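Local coordinates for protein lantibiotic dehydratase (Microbispora corallina, PDB 5EHK) that probably dehydrates serine and threonine residues of the NAI-107 precursor peptide in a glutamyl-tRNA-dependent step of lantibiotic biosynthesis, at residues P294-H297 against V298-V302; E329-A332 against R333-Y337; R947-L950 against D951-T954; Q453-P456 against R457-A460; A761-A765 against G766-G770. All coordinates share one frame; numbering follows the deposited sequence.

Contact 1: residues P294-H297 against V298-V302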
loop_
_atom_site.group_PDB
_atom_site.type_symbol
_atom_site.label_atom_id
_atom_site.label_comp_id
_atom_site.label_asym_id
_atom_site.label_seq_id
_atom_site.Cartn_x
_atom_site.Cartn_y
_atom_site.Cartn_z
ATOM N N PRO A 294 -0.809 -32.263 32.949
ATOM C CA PRO A 294 -0.299 -33.051 31.825
ATOM C C PRO A 294 0.371 -34.343 32.284
ATOM O O PRO A 294 0.087 -35.390 31.693
ATOM C CB PRO A 294 0.710 -32.109 31.145
ATOM C CG PRO A 294 1.043 -31.080 32.186
ATOM C CD PRO A 294 -0.245 -30.904 32.952
ATOM N N LEU A 295 1.239 -34.279 33.300
ATOM C CA LEU A 295 1.953 -35.478 33.756
ATOM C C LEU A 295 0.980 -36.572 34.192
ATOM O O LEU A 295 1.105 -37.739 33.791
ATOM C CB LEU A 295 2.929 -35.141 34.878
ATOM C CG LEU A 295 3.840 -36.268 35.372
ATOM C CD1 LEU A 295 4.678 -36.845 34.242
ATOM C CD2 LEU A 295 4.765 -35.734 36.439
ATOM N N GLN A 296 -0.011 -36.170 34.985
ATOM C CA GLN A 296 -1.021 -37.085 35.480
ATOM C C GLN A 296 -1.818 -37.685 34.327
ATOM O O GLN A 296 -2.199 -38.859 34.367
ATOM C CB GLN A 296 -1.939 -36.385 36.477
ATOM C CG GLN A 296 -2.858 -37.334 37.227
ATOM C CD GLN A 296 -2.082 -38.375 38.043
ATOM O OE1 GLN A 296 -1.230 -38.034 38.884
ATOM N NE2 GLN A 296 -2.386 -39.651 37.808
ATOM N N HIS A 297 -2.058 -36.876 33.297
ATOM C CA HIS A 297 -2.741 -37.365 32.103
ATOM C C HIS A 297 -2.005 -38.531 31.463
ATOM O O HIS A 297 -2.641 -39.526 31.118
ATOM C CB HIS A 297 -2.964 -36.277 31.040
ATOM C CG HIS A 297 -3.412 -36.839 29.732
ATOM N ND1 HIS A 297 -4.691 -37.305 29.527
ATOM C CD2 HIS A 297 -2.730 -37.094 28.592
ATOM C CE1 HIS A 297 -4.787 -37.792 28.304
ATOM N NE2 HIS A 297 -3.611 -37.678 27.715
ATOM N N VAL A 298 -0.689 -38.405 31.272
ATOM C CA VAL A 298 0.090 -39.528 30.733
ATOM C C VAL A 298 -0.031 -40.785 31.613
ATOM O O VAL A 298 -0.317 -41.879 31.110
ATOM C CB VAL A 298 1.583 -39.200 30.561
ATOM C CG1 VAL A 298 2.321 -40.430 30.039
ATOM C CG2 VAL A 298 1.780 -37.994 29.630
ATOM N N LEU A 299 0.182 -40.624 32.923
ATOM C CA LEU A 299 0.006 -41.734 33.867
ATOM C C LEU A 299 -1.392 -42.363 33.830
ATOM O O LEU A 299 -1.507 -43.587 33.799
ATOM C CB LEU A 299 0.411 -41.378 35.307
ATOM C CG LEU A 299 1.835 -41.036 35.771
ATOM C CD1 LEU A 299 2.848 -40.786 34.659
ATOM C CD2 LEU A 299 1.778 -39.853 36.736
ATOM N N ASP A 300 -2.446 -41.547 33.870
ATOM C CA ASP A 300 -3.812 -42.094 33.823
ATOM C C ASP A 300 -4.040 -42.943 32.563
ATOM O O ASP A 300 -4.689 -43.995 32.613
ATOM C CB ASP A 300 -4.864 -40.985 33.923
ATOM C CG ASP A 300 -4.873 -40.300 35.275
ATOM O OD1 ASP A 300 -4.550 -40.964 36.280
ATOM O OD2 ASP A 300 -5.177 -39.089 35.336
ATOM N N VAL A 301 -3.477 -42.488 31.445
ATOM C CA VAL A 301 -3.582 -43.194 30.178
ATOM C C VAL A 301 -2.824 -44.533 30.146
ATOM O O VAL A 301 -3.411 -45.546 29.749
ATOM C CB VAL A 301 -3.171 -42.291 28.988
ATOM C CG1 VAL A 301 -2.874 -43.128 27.764
ATOM C CG2 VAL A 301 -4.271 -41.272 28.682
ATOM N N VAL A 302 -1.551 -44.555 30.566
ATOM C CA VAL A 302 -0.798 -45.826 30.634
ATOM C C VAL A 302 -1.420 -46.786 31.647
ATOM O O VAL A 302 -1.364 -48.001 31.479
ATOM C CB VAL A 302 0.720 -45.680 30.896
ATOM C CG1 VAL A 302 1.302 -44.574 30.048
ATOM C CG2 VAL A 302 0.997 -45.446 32.355
#

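Contact 2: residues E329-A332 against R333-Y337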
loop_
_atom_site.group_PDB
_atom_site.type_symbol
_atom_site.label_atom_id
_atom_site.label_comp_id
_atom_site.label_asym_id
_atom_site.label_seq_id
_atom_site.Cartn_x
_atom_site.Cartn_y
_atom_site.Cartn_z
ATOM N N GLU A 329 7.767 -40.854 39.665
ATOM C CA GLU A 329 8.629 -40.375 40.726
ATOM C C GLU A 329 8.604 -38.862 40.707
ATOM O O GLU A 329 8.512 -38.210 41.755
ATOM C CB GLU A 329 10.072 -40.862 40.543
ATOM C CG GLU A 329 10.905 -40.766 41.837
ATOM C CD GLU A 329 12.347 -41.253 41.691
ATOM O OE1 GLU A 329 12.586 -42.291 41.036
ATOM O OE2 GLU A 329 13.251 -40.574 42.229
ATOM N N VAL A 330 8.641 -38.309 39.499
ATOM C CA VAL A 330 8.634 -36.868 39.319
ATOM C C VAL A 330 7.298 -36.321 39.772
ATOM O O VAL A 330 7.231 -35.271 40.411
ATOM C CB VAL A 330 8.870 -36.499 37.861
ATOM C CG1 VAL A 330 8.505 -35.037 37.614
ATOM C CG2 VAL A 330 10.329 -36.787 37.475
ATOM N N ASP A 331 6.241 -37.058 39.473
ATOM C CA ASP A 331 4.931 -36.696 39.964
ATOM C C ASP A 331 4.970 -36.617 41.491
ATOM O O ASP A 331 4.583 -35.608 42.090
ATOM C CB ASP A 331 3.895 -37.717 39.513
ATOM C CG ASP A 331 2.485 -37.293 39.847
ATOM O OD1 ASP A 331 2.071 -36.210 39.369
ATOM O OD2 ASP A 331 1.800 -38.030 40.595
ATOM N N ALA A 332 5.477 -37.679 42.111
ATOM C CA ALA A 332 5.522 -37.770 43.568
ATOM C C ALA A 332 6.337 -36.631 44.192
ATOM O O ALA A 332 5.922 -36.029 45.184
ATOM C CB ALA A 332 6.070 -39.121 43.993
ATOM N N ARG A 333 7.483 -36.317 43.602
ATOM C CA ARG A 333 8.278 -35.209 44.114
ATOM C C ARG A 333 7.667 -33.832 43.844
ATOM O O ARG A 333 8.080 -32.839 44.444
ATOM C CB ARG A 333 9.724 -35.266 43.631
ATOM C CG ARG A 333 10.467 -36.511 44.045
ATOM C CD ARG A 333 11.878 -36.423 43.526
ATOM N NE ARG A 333 12.630 -37.660 43.675
ATOM C CZ ARG A 333 13.305 -37.982 44.770
ATOM N NH1 ARG A 333 13.288 -37.167 45.818
ATOM N NH2 ARG A 333 13.977 -39.124 44.823
ATOM N N CYS A 334 6.690 -33.776 42.943
ATOM C CA CYS A 334 6.020 -32.516 42.643
ATOM C C CYS A 334 5.051 -32.144 43.752
ATOM O O CYS A 334 4.995 -30.991 44.179
ATOM C CB CYS A 334 5.269 -32.586 41.311
ATOM S SG CYS A 334 6.256 -32.136 39.882
ATOM N N HIS A 335 4.288 -33.123 44.220
ATOM C CA HIS A 335 3.362 -32.877 45.310
ATOM C C HIS A 335 4.142 -32.615 46.582
ATOM O O HIS A 335 3.772 -31.754 47.381
ATOM C CB HIS A 335 2.422 -34.065 45.482
ATOM C CG HIS A 335 1.447 -34.212 44.359
ATOM N ND1 HIS A 335 1.784 -34.795 43.156
ATOM C CD2 HIS A 335 0.154 -33.826 44.244
ATOM C CE1 HIS A 335 0.736 -34.779 42.354
ATOM N NE2 HIS A 335 -0.265 -34.196 42.990
ATOM N N ALA A 336 5.245 -33.344 46.732
ATOM C CA ALA A 336 6.127 -33.203 47.874
ATOM C C ALA A 336 6.579 -31.764 47.994
ATOM O O ALA A 336 6.435 -31.133 49.050
ATOM C CB ALA A 336 7.322 -34.099 47.701
ATOM N N TYR A 337 7.099 -31.236 46.891
ATOM C CA TYR A 337 7.588 -29.865 46.871
ATOM C C TYR A 337 6.445 -28.847 46.985
ATOM O O TYR A 337 6.641 -27.719 47.450
ATOM C CB TYR A 337 8.469 -29.623 45.638
ATOM C CG TYR A 337 8.723 -28.166 45.387
ATOM C CD1 TYR A 337 9.531 -27.421 46.229
ATOM C CD2 TYR A 337 8.133 -27.527 44.309
ATOM C CE1 TYR A 337 9.742 -26.075 45.996
ATOM C CE2 TYR A 337 8.345 -26.190 44.065
ATOM C CZ TYR A 337 9.141 -25.469 44.907
ATOM O OH TYR A 337 9.322 -24.137 44.640
#

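Contact 3: residues R947-L950 against D951-T954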
loop_
_atom_site.group_PDB
_atom_site.type_symbol
_atom_site.label_atom_id
_atom_site.label_comp_id
_atom_site.label_asym_id
_atom_site.label_seq_id
_atom_site.Cartn_x
_atom_site.Cartn_y
_atom_site.Cartn_z
ATOM N N ARG A 947 -26.170 11.193 -32.727
ATOM C CA ARG A 947 -26.735 12.130 -31.769
ATOM C C ARG A 947 -26.503 11.688 -30.349
ATOM O O ARG A 947 -26.200 12.501 -29.473
ATOM C CB ARG A 947 -28.232 12.271 -31.998
ATOM C CG ARG A 947 -28.655 12.078 -33.445
ATOM C CD ARG A 947 -29.850 12.933 -33.742
ATOM N NE ARG A 947 -30.603 13.153 -32.510
ATOM C CZ ARG A 947 -31.578 14.043 -32.372
ATOM N NH1 ARG A 947 -31.930 14.806 -33.406
ATOM N NH2 ARG A 947 -32.197 14.165 -31.198
ATOM N N TYR A 948 -26.610 10.384 -30.134
ATOM C CA TYR A 948 -26.662 9.846 -28.790
ATOM C C TYR A 948 -25.287 9.496 -28.229
ATOM O O TYR A 948 -24.398 9.034 -28.940
ATOM C CB TYR A 948 -27.571 8.627 -28.781
ATOM C CG TYR A 948 -28.957 8.908 -29.296
ATOM C CD1 TYR A 948 -29.883 9.602 -28.527
ATOM C CD2 TYR A 948 -29.340 8.476 -30.553
ATOM C CE1 TYR A 948 -31.156 9.853 -29.000
ATOM C CE2 TYR A 948 -30.607 8.726 -31.038
ATOM C CZ TYR A 948 -31.512 9.413 -30.258
ATOM O OH TYR A 948 -32.777 9.650 -30.749
ATOM N N THR A 949 -25.116 9.753 -26.941
ATOM C CA THR A 949 -23.890 9.398 -26.259
ATOM C C THR A 949 -23.922 7.915 -25.899
ATOM O O THR A 949 -24.946 7.256 -26.022
ATOM C CB THR A 949 -23.724 10.217 -24.965
ATOM O OG1 THR A 949 -24.819 9.931 -24.085
ATOM C CG2 THR A 949 -23.699 11.716 -25.271
ATOM N N LEU A 950 -22.793 7.395 -25.451
ATOM C CA LEU A 950 -22.723 6.033 -24.972
ATOM C C LEU A 950 -23.622 5.821 -23.764
ATOM O O LEU A 950 -24.297 4.810 -23.672
ATOM C CB LEU A 950 -21.280 5.694 -24.621
ATOM C CG LEU A 950 -20.815 4.246 -24.744
ATOM C CD1 LEU A 950 -21.219 3.628 -26.077
ATOM C CD2 LEU A 950 -19.313 4.205 -24.580
ATOM N N ASP A 951 -23.659 6.779 -22.843
ATOM C CA ASP A 951 -24.513 6.647 -21.660
ATOM C C ASP A 951 -25.977 6.556 -22.057
ATOM O O ASP A 951 -26.767 5.833 -21.441
ATOM C CB ASP A 951 -24.323 7.804 -20.684
ATOM C CG ASP A 951 -22.961 7.801 -20.037
ATOM O OD1 ASP A 951 -22.045 7.161 -20.594
ATOM O OD2 ASP A 951 -22.809 8.420 -18.958
ATOM N N GLU A 952 -26.337 7.304 -23.088
ATOM C CA GLU A 952 -27.694 7.244 -23.592
ATOM C C GLU A 952 -28.023 5.868 -24.153
ATOM O O GLU A 952 -28.982 5.240 -23.715
ATOM C CB GLU A 952 -27.946 8.348 -24.626
ATOM C CG GLU A 952 -28.308 9.687 -23.981
ATOM C CD GLU A 952 -28.157 10.862 -24.923
ATOM O OE1 GLU A 952 -27.287 10.801 -25.824
ATOM O OE2 GLU A 952 -28.928 11.834 -24.779
ATOM N N VAL A 953 -27.215 5.381 -25.087
ATOM C CA VAL A 953 -27.513 4.098 -25.711
ATOM C C VAL A 953 -27.467 2.988 -24.660
ATOM O O VAL A 953 -28.191 2.001 -24.776
ATOM C CB VAL A 953 -26.603 3.787 -26.918
ATOM C CG1 VAL A 953 -26.546 4.998 -27.850
ATOM C CG2 VAL A 953 -25.213 3.405 -26.460
ATOM N N THR A 954 -26.646 3.165 -23.620
ATOM C CA THR A 954 -26.578 2.190 -22.527
ATOM C C THR A 954 -27.843 2.221 -21.675
ATOM O O THR A 954 -28.374 1.168 -21.308
ATOM C CB THR A 954 -25.311 2.342 -21.669
ATOM O OG1 THR A 954 -24.158 2.195 -22.506
ATOM C CG2 THR A 954 -25.242 1.256 -20.583
#

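Contact 4: residues Q453-P456 against R457-A460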
loop_
_atom_site.group_PDB
_atom_site.type_symbol
_atom_site.label_atom_id
_atom_site.label_comp_id
_atom_site.label_asym_id
_atom_site.label_seq_id
_atom_site.Cartn_x
_atom_site.Cartn_y
_atom_site.Cartn_z
ATOM N N GLN A 453 -0.648 -0.621 5.072
ATOM C CA GLN A 453 -0.363 -0.570 6.508
ATOM C C GLN A 453 -1.264 0.496 7.156
ATOM O O GLN A 453 -1.809 1.357 6.463
ATOM C CB GLN A 453 1.119 -0.238 6.736
ATOM C CG GLN A 453 1.581 -0.246 8.196
ATOM C CD GLN A 453 1.579 -1.632 8.829
ATOM O OE1 GLN A 453 0.561 -2.090 9.357
ATOM N NE2 GLN A 453 2.741 -2.281 8.832
ATOM N N GLU A 454 -1.509 0.396 8.456
ATOM C CA GLU A 454 -2.343 1.402 9.105
ATOM C C GLU A 454 -1.458 2.555 9.619
ATOM O O GLU A 454 -0.470 2.325 10.328
ATOM C CB GLU A 454 -3.182 0.774 10.221
ATOM C CG GLU A 454 -4.555 1.424 10.401
ATOM C CD GLU A 454 -5.398 0.770 11.508
ATOM O OE1 GLU A 454 -4.870 -0.052 12.296
ATOM O OE2 GLU A 454 -6.605 1.083 11.585
ATOM N N GLU A 455 -1.800 3.784 9.235
ATOM C CA GLU A 455 -1.101 4.978 9.736
ATOM C C GLU A 455 -1.374 5.182 11.227
ATOM O O GLU A 455 -2.511 5.053 11.670
ATOM C CB GLU A 455 -1.558 6.229 8.974
ATOM C CG GLU A 455 -0.822 6.501 7.664
ATOM C CD GLU A 455 -1.212 7.846 7.040
ATOM O OE1 GLU A 455 -0.946 8.059 5.832
ATOM O OE2 GLU A 455 -1.801 8.686 7.759
ATOM N N PRO A 456 -0.336 5.507 12.007
ATOM C CA PRO A 456 -0.581 5.940 13.385
ATOM C C PRO A 456 -1.559 7.097 13.342
ATOM O O PRO A 456 -1.484 7.928 12.429
ATOM C CB PRO A 456 0.791 6.410 13.860
ATOM C CG PRO A 456 1.758 5.672 13.022
ATOM C CD PRO A 456 1.100 5.486 11.679
ATOM N N ARG A 457 -2.502 7.120 14.275
ATOM C CA ARG A 457 -3.609 8.065 14.202
ATOM C C ARG A 457 -3.131 9.511 14.291
ATOM O O ARG A 457 -2.076 9.798 14.857
ATOM C CB ARG A 457 -4.607 7.783 15.322
ATOM C CG ARG A 457 -5.860 8.623 15.246
ATOM C CD ARG A 457 -6.644 8.500 16.498
ATOM N NE ARG A 457 -7.944 9.142 16.365
ATOM C CZ ARG A 457 -8.877 9.081 17.301
ATOM N NH1 ARG A 457 -8.627 8.395 18.415
ATOM N NH2 ARG A 457 -10.041 9.695 17.141
ATOM N N ARG A 458 -3.895 10.415 13.698
ATOM C CA ARG A 458 -3.616 11.837 13.822
ATOM C C ARG A 458 -4.879 12.582 14.192
ATOM O O ARG A 458 -5.898 12.462 13.513
ATOM C CB ARG A 458 -2.982 12.401 12.532
ATOM C CG ARG A 458 -1.750 11.612 12.047
ATOM C CD ARG A 458 -1.129 12.192 10.791
ATOM N NE ARG A 458 -1.411 11.343 9.631
ATOM C CZ ARG A 458 -2.305 11.649 8.696
ATOM N NH1 ARG A 458 -2.985 12.787 8.768
ATOM N NH2 ARG A 458 -2.508 10.828 7.682
ATOM N N SER A 459 -4.799 13.377 15.255
ATOM C CA SER A 459 -5.982 14.041 15.780
ATOM C C SER A 459 -5.678 15.446 16.240
ATOM O O SER A 459 -4.815 15.640 17.092
ATOM C CB SER A 459 -6.533 13.256 16.970
ATOM O OG SER A 459 -7.750 13.829 17.410
ATOM N N ALA A 460 -6.386 16.426 15.688
ATOM C CA ALA A 460 -6.267 17.792 16.178
ATOM C C ALA A 460 -6.698 17.790 17.640
ATOM O O ALA A 460 -6.096 18.452 18.478
ATOM C CB ALA A 460 -7.116 18.746 15.364
#

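Contact 5: residues A761-A765 against G766-G770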
loop_
_atom_site.group_PDB
_atom_site.type_symbol
_atom_site.label_atom_id
_atom_site.label_comp_id
_atom_site.label_asym_id
_atom_site.label_seq_id
_atom_site.Cartn_x
_atom_site.Cartn_y
_atom_site.Cartn_z
ATOM N N ALA A 761 9.376 5.333 30.295
ATOM C CA ALA A 761 9.210 5.478 31.732
ATOM C C ALA A 761 7.779 5.858 32.061
ATOM O O ALA A 761 7.266 6.860 31.553
ATOM C CB ALA A 761 10.160 6.510 32.261
ATOM N N GLN A 762 7.138 5.065 32.917
ATOM C CA GLN A 762 5.804 5.411 33.385
ATOM C C GLN A 762 5.823 5.918 34.830
ATOM O O GLN A 762 6.568 5.416 35.696
ATOM C CB GLN A 762 4.869 4.215 33.278
ATOM C CG GLN A 762 4.074 4.132 31.984
ATOM C CD GLN A 762 3.221 2.862 31.912
ATOM O OE1 GLN A 762 2.814 2.298 32.941
ATOM N NE2 GLN A 762 2.984 2.384 30.692
ATOM N N GLN A 763 5.002 6.931 35.079
ATOM C CA GLN A 763 4.740 7.342 36.435
ATOM C C GLN A 763 3.973 6.225 37.127
ATOM O O GLN A 763 2.975 5.730 36.594
ATOM C CB GLN A 763 3.956 8.647 36.483
ATOM C CG GLN A 763 3.750 9.146 37.907
ATOM C CD GLN A 763 3.206 10.563 37.971
ATOM O OE1 GLN A 763 2.349 10.962 37.166
ATOM N NE2 GLN A 763 3.689 11.330 38.954
ATOM N N VAL A 764 4.477 5.823 38.295
ATOM C CA VAL A 764 3.876 4.785 39.124
ATOM C C VAL A 764 2.466 5.150 39.594
ATOM O O VAL A 764 2.201 6.294 39.973
ATOM C CB VAL A 764 4.749 4.528 40.341
ATOM C CG1 VAL A 764 4.159 3.438 41.213
ATOM C CG2 VAL A 764 6.145 4.165 39.899
ATOM N N ALA A 765 1.571 4.167 39.582
ATOM C CA ALA A 765 0.188 4.389 39.956
ATOM C C ALA A 765 0.118 4.896 41.393
ATOM O O ALA A 765 0.608 4.238 42.314
ATOM C CB ALA A 765 -0.599 3.084 39.817
ATOM N N GLY A 766 -0.468 6.075 41.581
ATOM C CA GLY A 766 -0.647 6.607 42.918
ATOM C C GLY A 766 0.379 7.654 43.308
ATOM O O GLY A 766 0.176 8.417 44.245
ATOM N N ASP A 767 1.511 7.661 42.624
ATOM C CA ASP A 767 2.578 8.601 42.941
ATOM C C ASP A 767 2.143 10.050 42.730
ATOM O O ASP A 767 2.463 10.916 43.538
ATOM C CB ASP A 767 3.820 8.295 42.096
ATOM C CG ASP A 767 5.076 8.948 42.637
ATOM O OD1 ASP A 767 5.169 9.154 43.863
ATOM O OD2 ASP A 767 5.976 9.258 41.829
ATOM N N GLU A 768 1.401 10.301 41.652
ATOM C CA GLU A 768 0.993 11.661 41.290
ATOM C C GLU A 768 0.079 12.305 42.322
ATOM O O GLU A 768 0.037 13.530 42.447
ATOM C CB GLU A 768 0.338 11.675 39.904
ATOM C CG GLU A 768 -0.178 13.028 39.442
ATOM C CD GLU A 768 0.936 14.031 39.172
ATOM O OE1 GLU A 768 2.122 13.663 39.297
ATOM O OE2 GLU A 768 0.629 15.194 38.820
ATOM N N GLU A 769 -0.638 11.468 43.067
ATOM C CA GLU A 769 -1.537 11.942 44.109
ATOM C C GLU A 769 -0.889 11.860 45.491
ATOM O O GLU A 769 -1.539 12.105 46.506
ATOM C CB GLU A 769 -2.846 11.143 44.109
ATOM C CG GLU A 769 -3.635 11.183 42.810
ATOM C CD GLU A 769 -4.083 12.590 42.413
ATOM O OE1 GLU A 769 -4.332 13.431 43.311
ATOM O OE2 GLU A 769 -4.225 12.842 41.195
ATOM N N GLY A 770 0.385 11.499 45.532
ATOM C CA GLY A 770 1.076 11.399 46.797
ATOM C C GLY A 770 0.925 10.064 47.507
ATOM O O GLY A 770 1.646 9.774 48.458
#

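Contact 1: residues P294-H297 against V298-V302
The first turns of helix 294-306 bring Q296 against D300 and H297 against V301, both pairs one turn apart. The backbone bonds are those of an alpha-helix. V298 N donates to P294 O, L299 N to L295 O, D300 N to Q296 O at 2.7 Å, and V301 N to H297 O. A side-chain bond runs along the outside of the same turn. Q296 NE2 donates to D300 OD1 over 3.0 Å, at an N-H...O angle of 156°. The acceptor lies close to the amide plane of Q296. NE2 meets OD1 from above the carboxylate plane of D300, and the two flat groups are turned 41° against each other. The Q296 chain bends at chi2 (60°), about CB-CG, and this carries its amide toward D300 on the next turn. On the buried side, L295 CG meets L299 CD2 at 4.4 Å. This pair faces helix 318-339, where L295 touches L327 and L299 touches R328. P294 and V298 pack on L177 of helix 174-185, so helices 318-339 and 174-185 both pack against this part of the helix. H297 turns to the loop that leads into the helix. Its NE2 is hydrogen-bonded to A284 O, which fixes the rotation of the ring. The ring then meets the next turn through CE1, which lies 3.5 Å from V301 CG2.

Contact 2: residues E329-A332 against R333-Y337
E329 and R333 are paired one turn apart on helix 318-339, in the classic i to i+4 ion pair of an alpha-helix. R333 N first closes the helical bond to E329 O at 2.8 Å. Its side chain then runs extended from CG to NE, side by side with that of E329 and pointing the same way. R333 NH2 donates to E329 OE2 over 3.1 Å, on the anti side of the carboxylate, and NE adds a weak bond to the same oxygen. OE2 sits at the edge of the guanidinium, but the two planes are 51° apart. The same OE2 also pairs with R358 of helix 346-359, so two arginines share one carboxylate oxygen. C334 comes next. Its N donates to D331 O at 2.9 Å and only weakly to V330 O, and its SG lies 4.3 Å from V330 CG1 on the buried side. H335 follows on the outer face. Its N bonds to D331 O in the usual way, while the ring folds back along the helix with CG beside the backbone N (chi1 -70°). From there H335 ND1 donates to D331 O over 3.1 Å, and the oxygen lies in the ring plane at its edge. D331 O thus accepts from C334 N, H335 N and a ring nitrogen. A336 continues the helix, its N donating to A332 O at 3.2 Å.

Contact 3: residues R947-L950 against D951-T954
T949 and E952 hold the tight part of this contact, where the chain turns into helix 950-965. T949 N donates to E952 OE1 over 2.7 Å, nearly straight at 168° and nearly along the C-O axis of the acceptor. T949 OG1 gives the same oxygen a second bond of 3.1 Å, from above the carboxylate plane. In return E952 N donates to T949 OG1 at 3.2 Å. OG1 can do both because it sits between the backbone N and the carbonyl carbon (chi1 61°), turned over the helix start. Two further backbone acceptors are used just inside. V953 N bonds to T949 O. L950 O takes both T954 N and T954 OG1, each at 2.9 Å. Apolar contacts back this up: Y948 CB meets V953 CG1 at 3.9 Å, and L950 CD1 lies 4.0 Å from V953 CG2. T954 turns inward as well, onto C1082 and L1085 of helix 1068-1085. D951 pairs with R1092 and rests on V1096, both of helix 1090-1109. The outer side is looser. T949 is exposed, and R947, also exposed, barely meets 951-954; its guanidinium pairs with D1033 instead. The reciprocal bonds between the T949 and E952 side chains and backbones form a capping box, with T949 as the N-cap of helix 950-965.

Contact 4: residues Q453-P456 against R457-A460
From E455 to R457 the backbone is extended, with polyproline II-like angles such as -55/140 at P456, and no hydrogen bond joins 453-456 to 457-460. The side chains of E455 and R458 come together on one side of this extended run. A salt bridge between E455 OE2 and R458 NH2 is likely, but the two atoms are modelled too close together, so its exact geometry is doubtful. Both side chains start with CG beside the backbone N, and, as modelled, R458 bends at chi3 (-107°) toward E455. R458 CG also passes P456 O at 3.7 Å. R457 points elsewhere and bonds through NH2 to L487 O. This is a surface contact at the subunit interface: E455 and R458 both pack on P456 of the second subunit, and P456 packs on R458 of that subunit. The run belongs to the long connection from strand 423-424 to helix 460-471. Its R457 side chain reaches the end of helix 481-487, and at its far end S459 OG caps L462 N as helix 460-471 begins.

Contact 5: residues A761-A765 against G766-G770
Q763 and E768 make the side-chain bond that closes this turn region. Q763 NE2 donates to E768 OE1 over 2.8 Å at an angle of 158°. The acceptor lies near the amide plane of Q763, and the amide meets OE1 on the anti side of the carboxylate. The planes themselves are 59° apart. Q763 gets there by an extended chain with CG anti to the backbone N (chi1 -176°), while E768 bends at chi2 to bring its carboxylate round. E768 OE1 is used twice, since it also takes part in a salt bridge with R475. The nearby R475 would probably stabilise the charged form of E768. The backbone has its own donor and acceptor pair. D767 N bonds to V764 O at 3.1 Å, coming from above the carbonyl plane. A765 and G766 between them have the angles of a type II beta turn, and G766 takes the positive phi of its third position. A type I turn follows from D767, in which G770 N donates to D767 O at 2.9 Å. E769 N bonds only weakly to G766 O. D767 OD1 has a long, weak ion pair with R726. The two turns lead the chain out of strand 760-763, which is flanked by antiparallel strands 685-693 and 726-730, and Q763 lies against P690 and W692 of the former.

Contacts 1 and 2 touch. Helices 294-306 and 318-339 are successive in the chain, and their contact centres are 14 Å apart. L295 CD2 packs on V330 CG1 at 4.0 Å, and L299 CD2 lies 4.1 Å from D331 CG. Q296 OE1 also approaches D331 OD2, so D331 is met by L295, Q296 and L299. The other contacts stand alone. Contacts 4 and 5 are nearest among them, with about 17 Å between nearest atoms. Contact 4 is the one that meets the second subunit. Contact 3 lies in the C-terminal family region, with its centre about 79 Å from that of contact 1, on the opposite side of the chain's centre.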